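Local coordinates for protein processed glycerol phosphate lipoteichoic acid synthase 2 (Bacillus subtilis, PDB 2W8D) that belongs to the sulfatase family of the alkaline phosphatase clan and binds a magnesium ion at a site that includes a phosphothreonine, at residues A[237-242]-A[246-251]; A[127-132]-A[176-181]; A[90-95]-A[188-193]. All blocks are in the same frame, centred on the assembly; numbering follows the deposited sequence.

Contact 1: residues A[237-242]-A[246-251]; sequences QFFNDL and GLYDKS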
loop_
_atom_site.group_PDB
_atom_site.type_symbol
_atom_site.label_atom_id
_atom_site.label_comp_id
_atom_site.label_asym_id
_atom_site.label_seq_id
_atom_site.Cartn_x
_atom_site.Cartn_y
_atom_site.Cartn_z
ATOM N N GLN A 237 1.720 -15.815 -11.969
ATOM C CA GLN A 237 0.648 -16.832 -12.031
ATOM C C GLN A 237 -0.722 -16.169 -11.815
ATOM O O GLN A 237 -1.623 -16.345 -12.617
ATOM C CB GLN A 237 0.904 -17.977 -11.042
ATOM C CG GLN A 237 -0.299 -18.866 -10.732
ATOM C CD GLN A 237 -0.378 -19.248 -9.255
ATOM O OE1 GLN A 237 0.596 -19.742 -8.693
ATOM N NE2 GLN A 237 -1.551 -19.016 -8.617
ATOM N N PHE A 238 -0.869 -15.378 -10.767
ATOM C CA PHE A 238 -2.112 -14.621 -10.523
ATOM C C PHE A 238 -2.606 -13.848 -11.760
ATOM O O PHE A 238 -3.792 -13.935 -12.127
ATOM C CB PHE A 238 -1.918 -13.680 -9.339
ATOM C CG PHE A 238 -3.168 -13.004 -8.858
ATOM C CD1 PHE A 238 -4.356 -13.733 -8.625
ATOM C CD2 PHE A 238 -3.142 -11.647 -8.540
ATOM C CE1 PHE A 238 -5.518 -13.094 -8.116
ATOM C CE2 PHE A 238 -4.305 -10.989 -8.010
ATOM C CZ PHE A 238 -5.500 -11.727 -7.798
ATOM N N PHE A 239 -1.707 -13.100 -12.395
ATOM C CA PHE A 239 -2.017 -12.397 -13.645
ATOM C C PHE A 239 -2.421 -13.341 -14.773
ATOM O O PHE A 239 -3.398 -13.072 -15.460
ATOM C CB PHE A 239 -0.823 -11.545 -14.102
ATOM C CG PHE A 239 -0.829 -10.131 -13.577
ATOM C CD1 PHE A 239 -0.954 -9.870 -12.234
ATOM C CD2 PHE A 239 -0.696 -9.068 -14.446
ATOM C CE1 PHE A 239 -0.937 -8.567 -11.766
ATOM C CE2 PHE A 239 -0.684 -7.765 -13.971
ATOM C CZ PHE A 239 -0.783 -7.516 -12.665
ATOM N N ASN A 240 -1.690 -14.437 -14.987
ATOM C CA ASN A 240 -2.093 -15.408 -16.022
ATOM C C ASN A 240 -3.523 -15.874 -15.779
ATOM O O ASN A 240 -4.341 -15.859 -16.681
ATOM C CB ASN A 240 -1.165 -16.627 -16.083
ATOM C CG ASN A 240 0.223 -16.298 -16.610
ATOM O OD1 ASN A 240 0.407 -15.461 -17.510
ATOM N ND2 ASN A 240 1.222 -16.972 -16.055
ATOM N N ASP A 241 -3.820 -16.260 -14.542
ATOM C CA ASP A 241 -5.177 -16.709 -14.171
ATOM C C ASP A 241 -6.237 -15.609 -14.269
ATOM O O ASP A 241 -7.356 -15.878 -14.669
ATOM C CB ASP A 241 -5.191 -17.381 -12.795
ATOM C CG ASP A 241 -4.483 -18.738 -12.785
ATOM O OD1 ASP A 241 -4.213 -19.301 -13.863
ATOM O OD2 ASP A 241 -4.187 -19.255 -11.685
ATOM N N LEU A 242 -5.892 -14.367 -13.947
ATOM C CA LEU A 242 -6.842 -13.271 -14.153
ATOM C C LEU A 242 -7.208 -13.051 -15.641
ATOM O O LEU A 242 -8.256 -12.477 -15.972
ATOM C CB LEU A 242 -6.311 -11.981 -13.545
ATOM C CG LEU A 242 -6.262 -11.867 -12.008
ATOM C CD1 LEU A 242 -5.664 -10.555 -11.595
ATOM C CD2 LEU A 242 -7.646 -12.008 -11.429
ATOM N N GLY A 246 -11.044 -13.817 -17.544
ATOM C CA GLY A 246 -11.620 -12.584 -18.104
ATOM C C GLY A 246 -11.699 -11.388 -17.152
ATOM O O GLY A 246 -12.206 -10.321 -17.510
ATOM N N LEU A 247 -11.193 -11.544 -15.938
ATOM C CA LEU A 247 -11.274 -10.455 -14.957
ATOM C C LEU A 247 -10.217 -9.361 -15.159
ATOM O O LEU A 247 -10.350 -8.263 -14.615
ATOM C CB LEU A 247 -11.275 -10.999 -13.527
ATOM C CG LEU A 247 -12.465 -11.897 -13.128
ATOM C CD1 LEU A 247 -12.306 -12.504 -11.750
ATOM C CD2 LEU A 247 -13.769 -11.150 -13.212
ATOM N N TYR A 248 -9.190 -9.657 -15.958
ATOM C CA TYR A 248 -8.066 -8.725 -16.175
ATOM C C TYR A 248 -8.493 -7.451 -16.895
ATOM O O TYR A 248 -8.105 -6.350 -16.500
ATOM C CB TYR A 248 -6.954 -9.405 -16.960
ATOM C CG TYR A 248 -5.692 -8.589 -17.119
ATOM C CD1 TYR A 248 -4.771 -8.496 -16.085
ATOM C CD2 TYR A 248 -5.392 -7.947 -18.327
ATOM C CE1 TYR A 248 -3.586 -7.761 -16.226
ATOM C CE2 TYR A 248 -4.197 -7.204 -18.486
ATOM C CZ TYR A 248 -3.309 -7.130 -17.435
ATOM O OH TYR A 248 -2.143 -6.411 -17.543
ATOM N N ASP A 249 -9.309 -7.612 -17.934
ATOM C CA ASP A 249 -9.880 -6.504 -18.697
ATOM C C ASP A 249 -11.049 -5.828 -17.956
ATOM O O ASP A 249 -11.495 -4.734 -18.305
ATOM C CB ASP A 249 -10.349 -7.008 -20.084
ATOM C CG ASP A 249 -9.202 -7.533 -20.941
ATOM O OD1 ASP A 249 -8.148 -6.861 -21.042
ATOM O OD2 ASP A 249 -9.360 -8.616 -21.547
ATOM N N LYS A 250 -11.548 -6.481 -16.923
ATOM C CA LYS A 250 -12.670 -5.921 -16.191
ATOM C C LYS A 250 -12.222 -5.258 -14.918
ATOM O O LYS A 250 -13.059 -5.008 -14.036
ATOM C CB LYS A 250 -13.698 -7.012 -15.875
ATOM C CG LYS A 250 -14.455 -7.532 -17.103
ATOM C CD LYS A 250 -15.046 -8.909 -16.844
ATOM C CE LYS A 250 -15.344 -9.625 -18.161
ATOM N NZ LYS A 250 -15.982 -10.972 -17.986
ATOM N N SER A 251 -10.926 -4.978 -14.791
ATOM C CA SER A 251 -10.417 -4.615 -13.478
ATOM C C SER A 251 -9.334 -3.551 -13.407
ATOM O O SER A 251 -8.635 -3.258 -14.385
ATOM C CB SER A 251 -9.954 -5.863 -12.722
ATOM O OG SER A 251 -11.017 -6.789 -12.568
#
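The rings of F239 and Y248 meet obliquely. Their planes stand at 62° and their centroids lie 5.6 Å apart. CE2 of F239 sits at the edge of the tyrosine ring, in its plane, and the closest approach is F239 CD2 to Y248 CE1 at 3.6 Å. Y248 reaches this place with CG anti to its own backbone N (chi1 -174°), which swings the ring along the helix side toward F239. Beyond the two segments, H295 stacks on the tyrosine ring, K243 makes a cation-pi contact with it, and F59 meets F239 edge-to-face. The ring of F238 is covered on one face by CD1 of L242, one turn further along the helix and 3.8 Å above the plane.

The backbone also joins the two parts. Y248 N donates to L242 O at 3.0 Å. CB of L242 faces CB of Y248 at 4.3 Å, so apolar packing runs beside this bond.

G246 has positive phi and is the first residue to leave the helical conformation. A type I turn then runs from Y248 to S251. S251 OG donates to L247 O at 2.6 Å and ties the last residue of the turn to the residue just before it.

The contact folds the end of helix 219-244 against the turn that leads into strand 251-257. F239, L242 and Y248 all rest on I253 of that strand. F238 and L242 also touch I35 of the adjacent strand 33-39 and M179 of helix 171-183, on the same face of the sheet. The join is a tight helix-to-strand connection at one face of the central sheet.

Contact 2: residues A[127-132]-A[176-181]; sequences ATFHGN and KESMPL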
loop_
_atom_site.group_PDB
_atom_site.type_symbol
_atom_site.label_atom_id
_atom_site.label_comp_id
_atom_site.label_asym_id
_atom_site.label_seq_id
_atom_site.Cartn_x
_atom_site.Cartn_y
_atom_site.Cartn_z
ATOM N N ALA A 127 -14.246 -7.902 -0.476
ATOM C CA ALA A 127 -13.689 -9.085 0.205
ATOM C C ALA A 127 -12.166 -8.992 0.379
ATOM O O ALA A 127 -11.473 -8.505 -0.510
ATOM C CB ALA A 127 -14.043 -10.365 -0.570
ATOM N N THR A 128 -11.643 -9.483 1.511
ATOM C CA THR A 128 -10.204 -9.646 1.668
ATOM C C THR A 128 -9.842 -11.114 1.541
ATOM O O THR A 128 -10.608 -11.963 1.996
ATOM C CB THR A 128 -9.756 -9.153 3.041
ATOM O OG1 THR A 128 -10.054 -7.755 3.149
ATOM C CG2 THR A 128 -8.262 -9.408 3.253
ATOM N N PHE A 129 -8.683 -11.405 0.931
ATOM C CA PHE A 129 -8.134 -12.757 0.879
ATOM C C PHE A 129 -6.830 -12.784 1.636
ATOM O O PHE A 129 -6.000 -11.898 1.478
ATOM C CB PHE A 129 -7.893 -13.181 -0.566
ATOM C CG PHE A 129 -9.142 -13.219 -1.389
ATOM C CD1 PHE A 129 -9.798 -14.428 -1.627
ATOM C CD2 PHE A 129 -9.701 -12.041 -1.884
ATOM C CE1 PHE A 129 -10.965 -14.456 -2.360
ATOM C CE2 PHE A 129 -10.882 -12.068 -2.629
ATOM C CZ PHE A 129 -11.512 -13.274 -2.863
ATOM N N HIS A 130 -6.614 -13.797 2.447
ATOM C CA HIS A 130 -5.384 -13.873 3.211
ATOM C C HIS A 130 -5.250 -15.262 3.794
ATOM O O HIS A 130 -6.215 -15.824 4.310
ATOM C CB HIS A 130 -5.434 -12.844 4.318
ATOM C CG HIS A 130 -4.180 -12.745 5.114
ATOM N ND1 HIS A 130 -2.959 -12.444 4.545
ATOM C CD2 HIS A 130 -3.957 -12.896 6.435
ATOM C CE1 HIS A 130 -2.037 -12.422 5.488
ATOM N NE2 HIS A 130 -2.618 -12.686 6.643
ATOM N N GLY A 131 -4.053 -15.831 3.686
ATOM C CA GLY A 131 -3.833 -17.222 4.073
ATOM C C GLY A 131 -3.435 -17.400 5.521
ATOM O O GLY A 131 -2.540 -18.175 5.805
ATOM N N ASN A 132 -4.087 -16.684 6.433
ATOM C CA ASN A 132 -3.772 -16.756 7.860
ATOM C C ASN A 132 -5.056 -16.473 8.629
ATOM O O ASN A 132 -6.016 -15.999 8.038
ATOM C CB ASN A 132 -2.665 -15.753 8.237
ATOM C CG ASN A 132 -2.114 -15.961 9.680
ATOM O OD1 ASN A 132 -2.419 -16.943 10.343
ATOM N ND2 ASN A 132 -1.303 -15.025 10.145
ATOM N N LYS A 176 -3.734 -19.694 -6.273
ATOM C CA LYS A 176 -4.501 -20.687 -7.005
ATOM C C LYS A 176 -5.893 -20.876 -6.421
ATOM O O LYS A 176 -6.894 -20.787 -7.128
ATOM C CB LYS A 176 -3.791 -22.043 -6.956
ATOM C CG LYS A 176 -3.285 -22.576 -8.294
ATOM C CD LYS A 176 -4.372 -22.648 -9.356
ATOM C CE LYS A 176 -3.703 -22.873 -10.721
ATOM N NZ LYS A 176 -2.910 -21.686 -11.152
ATOM N N GLU A 177 -5.914 -21.159 -5.118
ATOM C CA GLU A 177 -7.119 -21.416 -4.333
ATOM C C GLU A 177 -8.084 -20.225 -4.237
ATOM O O GLU A 177 -9.304 -20.414 -4.142
ATOM C CB GLU A 177 -6.737 -21.961 -2.951
ATOM C CG GLU A 177 -6.537 -23.486 -2.983
ATOM C CD GLU A 177 -5.704 -24.021 -1.824
ATOM O OE1 GLU A 177 -6.250 -24.175 -0.713
ATOM O OE2 GLU A 177 -4.511 -24.326 -2.038
ATOM N N SER A 178 -7.537 -19.014 -4.314
ATOM C CA SER A 178 -8.356 -17.806 -4.331
ATOM C C SER A 178 -9.194 -17.610 -5.604
ATOM O O SER A 178 -10.209 -16.913 -5.554
ATOM C CB SER A 178 -7.505 -16.558 -4.080
ATOM O OG SER A 178 -6.837 -16.625 -2.831
HETATM N N MSE A 179 -8.791 -18.216 -6.723
HETATM C CA MSE A 179 -9.514 -18.054 -7.998
HETATM C C MSE A 179 -11.018 -18.352 -7.933
HETATM O O MSE A 179 -11.811 -17.433 -8.151
HETATM C CB MSE A 179 -8.833 -18.779 -9.170
HETATM C CG MSE A 179 -7.394 -18.291 -9.469
HETATM SE SE MSE A 179 -6.999 -16.342 -9.236
HETATM C CE MSE A 179 -7.944 -15.627 -10.799
ATOM N N PRO A 180 -11.421 -19.600 -7.589
ATOM C CA PRO A 180 -12.882 -19.859 -7.541
ATOM C C PRO A 180 -13.603 -18.999 -6.511
ATOM O O PRO A 180 -14.761 -18.659 -6.680
ATOM C CB PRO A 180 -12.992 -21.349 -7.162
ATOM C CG PRO A 180 -11.624 -21.744 -6.677
ATOM C CD PRO A 180 -10.633 -20.820 -7.336
ATOM N N LEU A 181 -12.908 -18.624 -5.447
ATOM C CA LEU A 181 -13.524 -17.769 -4.474
ATOM C C LEU A 181 -13.750 -16.401 -5.117
ATOM O O LEU A 181 -14.824 -15.826 -5.017
ATOM C CB LEU A 181 -12.672 -17.704 -3.211
ATOM C CG LEU A 181 -12.417 -19.081 -2.591
ATOM C CD1 LEU A 181 -11.374 -18.945 -1.513
ATOM C CD2 LEU A 181 -13.746 -19.779 -2.042
#
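S178 OG is held by two polar partners, Y157 OH and the backbone F174 O one turn back in the same helix. It also lies 3.9 Å from F129 CD1, on the opposing strand. The two bonds satisfy the buried hydroxyl and limit its rotation. S178 CB is almost as near, 4.0 Å from F129 CD1.

F129 carries the strand side of the contact. Its CG is anti to the carbonyl carbon (chi1 -62°), and the ring projects from the strand onto the helix. The ring presents its edge to L181: CB of the leucine lies in the ring plane, 3.8 Å from F129 CE1. S178 and L181 are three residues apart, about one helical turn, and so both fall on the side that looks at the strand. M179 points the other way, toward F238 and L242 of helix 219-244. The helix is kinked at P180, whose N makes no bond to the turn before.

Other residues fix the ring of F129. F193 and F152, from the two strands that flank strand 125-130, both stack with it. H130, the next strand residue, turns its side chain to the other side of the sheet and bonds I194 O through ND1.

The contact is therefore helix-on-sheet packing of the sulfatase-type alpha/beta core. Apolar touches bring the two segments together, and the polar bonds of S178 are made to other parts of the chain. Cohesion here should rest mainly on dispersion and on burial of the aromatic ring, with the serine hydroxyl kept satisfied from its own helix and from Y157.

Contact 3: residues A[90-95]-A[188-193]; sequences MMENSL and PFYTKF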
loop_
_atom_site.group_PDB
_atom_site.type_symbol
_atom_site.label_atom_id
_atom_site.label_comp_id
_atom_site.label_asym_id
_atom_site.label_seq_id
_atom_site.Cartn_x
_atom_site.Cartn_y
_atom_site.Cartn_z
HETATM N N MSE A 90 -4.292 2.769 5.521
HETATM C CA MSE A 90 -4.118 3.900 4.625
HETATM C C MSE A 90 -4.764 3.692 3.250
HETATM O O MSE A 90 -5.322 4.655 2.716
HETATM C CB MSE A 90 -2.639 4.253 4.518
HETATM C CG MSE A 90 -2.169 4.928 5.796
HETATM SE SE MSE A 90 -0.296 5.506 5.707
HETATM C CE MSE A 90 0.536 3.817 6.148
HETATM N N MSE A 91 -4.706 2.461 2.706
HETATM C CA MSE A 91 -5.352 2.139 1.422
HETATM C C MSE A 91 -6.841 2.351 1.541
HETATM O O MSE A 91 -7.446 2.873 0.629
HETATM C CB MSE A 91 -5.137 0.680 0.971
HETATM C CG MSE A 91 -3.701 0.265 0.767
HETATM SE SE MSE A 91 -2.762 1.345 -0.571
HETATM C CE MSE A 91 -1.127 1.742 0.423
ATOM N N GLU A 92 -7.431 1.928 2.660
ATOM C CA GLU A 92 -8.896 2.032 2.825
ATOM C C GLU A 92 -9.360 3.391 3.334
ATOM O O GLU A 92 -10.510 3.713 3.170
ATOM C CB GLU A 92 -9.478 0.946 3.749
ATOM C CG GLU A 92 -9.188 -0.541 3.452
ATOM C CD GLU A 92 -8.914 -0.881 1.998
ATOM O OE1 GLU A 92 -9.539 -0.304 1.092
ATOM O OE2 GLU A 92 -8.072 -1.756 1.748
ATOM N N ASN A 93 -8.488 4.189 3.956
ATOM C CA ASN A 93 -8.987 5.398 4.637
ATOM C C ASN A 93 -8.380 6.724 4.253
ATOM O O ASN A 93 -8.991 7.752 4.501
ATOM C CB ASN A 93 -8.913 5.231 6.151
ATOM C CG ASN A 93 -9.785 4.129 6.628
ATOM O OD1 ASN A 93 -10.994 4.298 6.697
ATOM N ND2 ASN A 93 -9.189 2.963 6.952
ATOM N N SER A 94 -7.187 6.695 3.672
ATOM C CA SER A 94 -6.404 7.904 3.388
ATOM C C SER A 94 -6.242 8.719 4.667
ATOM O O SER A 94 -6.415 9.939 4.706
ATOM C CB SER A 94 -7.018 8.713 2.238
ATOM O OG SER A 94 -6.094 9.667 1.756
ATOM N N LEU A 95 -5.957 7.991 5.733
ATOM C CA LEU A 95 -5.649 8.553 7.035
ATOM C C LEU A 95 -4.433 7.837 7.601
ATOM O O LEU A 95 -4.270 6.634 7.439
ATOM C CB LEU A 95 -6.823 8.401 7.996
ATOM C CG LEU A 95 -8.118 9.163 7.741
ATOM C CD1 LEU A 95 -9.161 8.700 8.779
ATOM C CD2 LEU A 95 -7.846 10.679 7.801
ATOM N N PRO A 188 -19.858 -5.461 -9.644
ATOM C CA PRO A 188 -18.431 -5.184 -9.450
ATOM C C PRO A 188 -17.950 -5.528 -8.057
ATOM O O PRO A 188 -18.716 -5.461 -7.104
ATOM C CB PRO A 188 -18.336 -3.680 -9.661
ATOM C CG PRO A 188 -19.684 -3.148 -9.288
ATOM C CD PRO A 188 -20.690 -4.261 -9.419
ATOM N N PHE A 189 -16.675 -5.886 -7.932
ATOM C CA PHE A 189 -16.122 -6.209 -6.624
ATOM C C PHE A 189 -14.860 -5.438 -6.321
ATOM O O PHE A 189 -14.111 -5.074 -7.227
ATOM C CB PHE A 189 -15.891 -7.715 -6.474
ATOM C CG PHE A 189 -14.923 -8.287 -7.470
ATOM C CD1 PHE A 189 -13.574 -7.961 -7.426
ATOM C CD2 PHE A 189 -15.353 -9.157 -8.445
ATOM C CE1 PHE A 189 -12.676 -8.496 -8.379
ATOM C CE2 PHE A 189 -14.472 -9.695 -9.371
ATOM C CZ PHE A 189 -13.148 -9.367 -9.341
ATOM N N TYR A 190 -14.613 -5.211 -5.029
ATOM C CA TYR A 190 -13.417 -4.546 -4.545
ATOM C C TYR A 190 -12.734 -5.504 -3.564
ATOM O O TYR A 190 -13.332 -5.866 -2.549
ATOM C CB TYR A 190 -13.847 -3.268 -3.828
ATOM C CG TYR A 190 -12.757 -2.519 -3.058
ATOM C CD1 TYR A 190 -12.300 -2.964 -1.807
ATOM C CD2 TYR A 190 -12.260 -1.325 -3.563
ATOM C CE1 TYR A 190 -11.332 -2.232 -1.116
ATOM C CE2 TYR A 190 -11.335 -0.598 -2.899
ATOM C CZ TYR A 190 -10.855 -1.049 -1.701
ATOM O OH TYR A 190 -9.933 -0.252 -1.115
ATOM N N THR A 191 -11.502 -5.903 -3.860
ATOM C CA THR A 191 -10.860 -7.038 -3.188
ATOM C C THR A 191 -9.420 -6.765 -2.822
ATOM O O THR A 191 -8.746 -5.987 -3.509
ATOM C CB THR A 191 -10.861 -8.311 -4.057
ATOM O OG1 THR A 191 -10.340 -8.010 -5.355
ATOM C CG2 THR A 191 -12.249 -8.823 -4.201
ATOM N N LYS A 192 -8.969 -7.400 -1.734
ATOM C CA LYS A 192 -7.617 -7.236 -1.222
ATOM C C LYS A 192 -6.957 -8.586 -1.072
ATOM O O LYS A 192 -7.499 -9.460 -0.380
ATOM C CB LYS A 192 -7.614 -6.549 0.155
ATOM C CG LYS A 192 -8.043 -5.070 0.175
ATOM C CD LYS A 192 -8.901 -4.748 1.444
ATOM C CE LYS A 192 -8.198 -5.154 2.716
ATOM N NZ LYS A 192 -6.828 -4.522 2.770
ATOM N N PHE A 193 -5.786 -8.743 -1.699
ATOM C CA PHE A 193 -4.973 -9.934 -1.519
ATOM C C PHE A 193 -3.718 -9.639 -0.694
ATOM O O PHE A 193 -2.833 -8.876 -1.121
ATOM C CB PHE A 193 -4.593 -10.503 -2.886
ATOM C CG PHE A 193 -5.745 -11.145 -3.617
ATOM C CD1 PHE A 193 -5.880 -12.515 -3.638
ATOM C CD2 PHE A 193 -6.694 -10.370 -4.276
ATOM C CE1 PHE A 193 -6.956 -13.111 -4.310
ATOM C CE2 PHE A 193 -7.731 -10.938 -4.947
ATOM C CZ PHE A 193 -7.879 -12.323 -4.978
HETATM O O HOH W 1 -8.708 1.960 -1.841
#
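One salt bridge spans the contact. K192 NZ donates to E92 OE2 at 3.2 Å and meets it on the anti side, 20° out of the carboxylate plane. The lysine chain is bent at its second, third and fourth torsions. This curls the chain around the carboxylate oxygen, with K192 CD 3.1 Å from E92 OE2. The main partner of K192 NZ is E88 OE1, one turn earlier in the same helix as E92, which is the second acid. The shared positive charge may ease the burial of both.

A water makes the second link. It donates to M91 O at 2.9 Å and lies 2.6 Å from Y190 OH, at the edge of the tyrosine ring and in its plane. Y190 extends away from its own N (chi1 171°), which carries the hydroxyl out to the water.

The carboxylate of E92 also lies beside Y190. The modelled approach of E92 OE1 to the tyrosine hydroxyl is implausibly short, so the geometry of carboxylate against ring is doubtful.

Helix 86-93 covers one face of the central sheet here, reached by Y190 and K192. The alternate strand residues F189, T191 and F193 face helix 171-183 on the other. Strand 189-194 runs parallel to both its neighbours, strands 33-39 and 125-130.

Overall arrangement
Strand 189-194 belongs to contact 3 and touches contacts 1 and 2. Contacts 2 and 3 lie about 15 Å apart between centres and share the sheet: F129 N to K192 O, at 2.6 Å, is a probable hydrogen bond between strands. Contacts 1 and 2, about 14 Å apart, join through helices: D241 OD2 and K176 NZ form a salt bridge at 2.8 Å. Contacts 1 and 3 are about 18 Å apart but touch where F238 CZ meets F193 CE2 at 3.7 Å. No contact holds a magnesium ligand; in contact 3 the M91 side chain is about 11 Å from the ion. Strands 33-39 and 251-257 lead to three ligands, E40, D258 and H259; phosphothreonine T84 is the fourth.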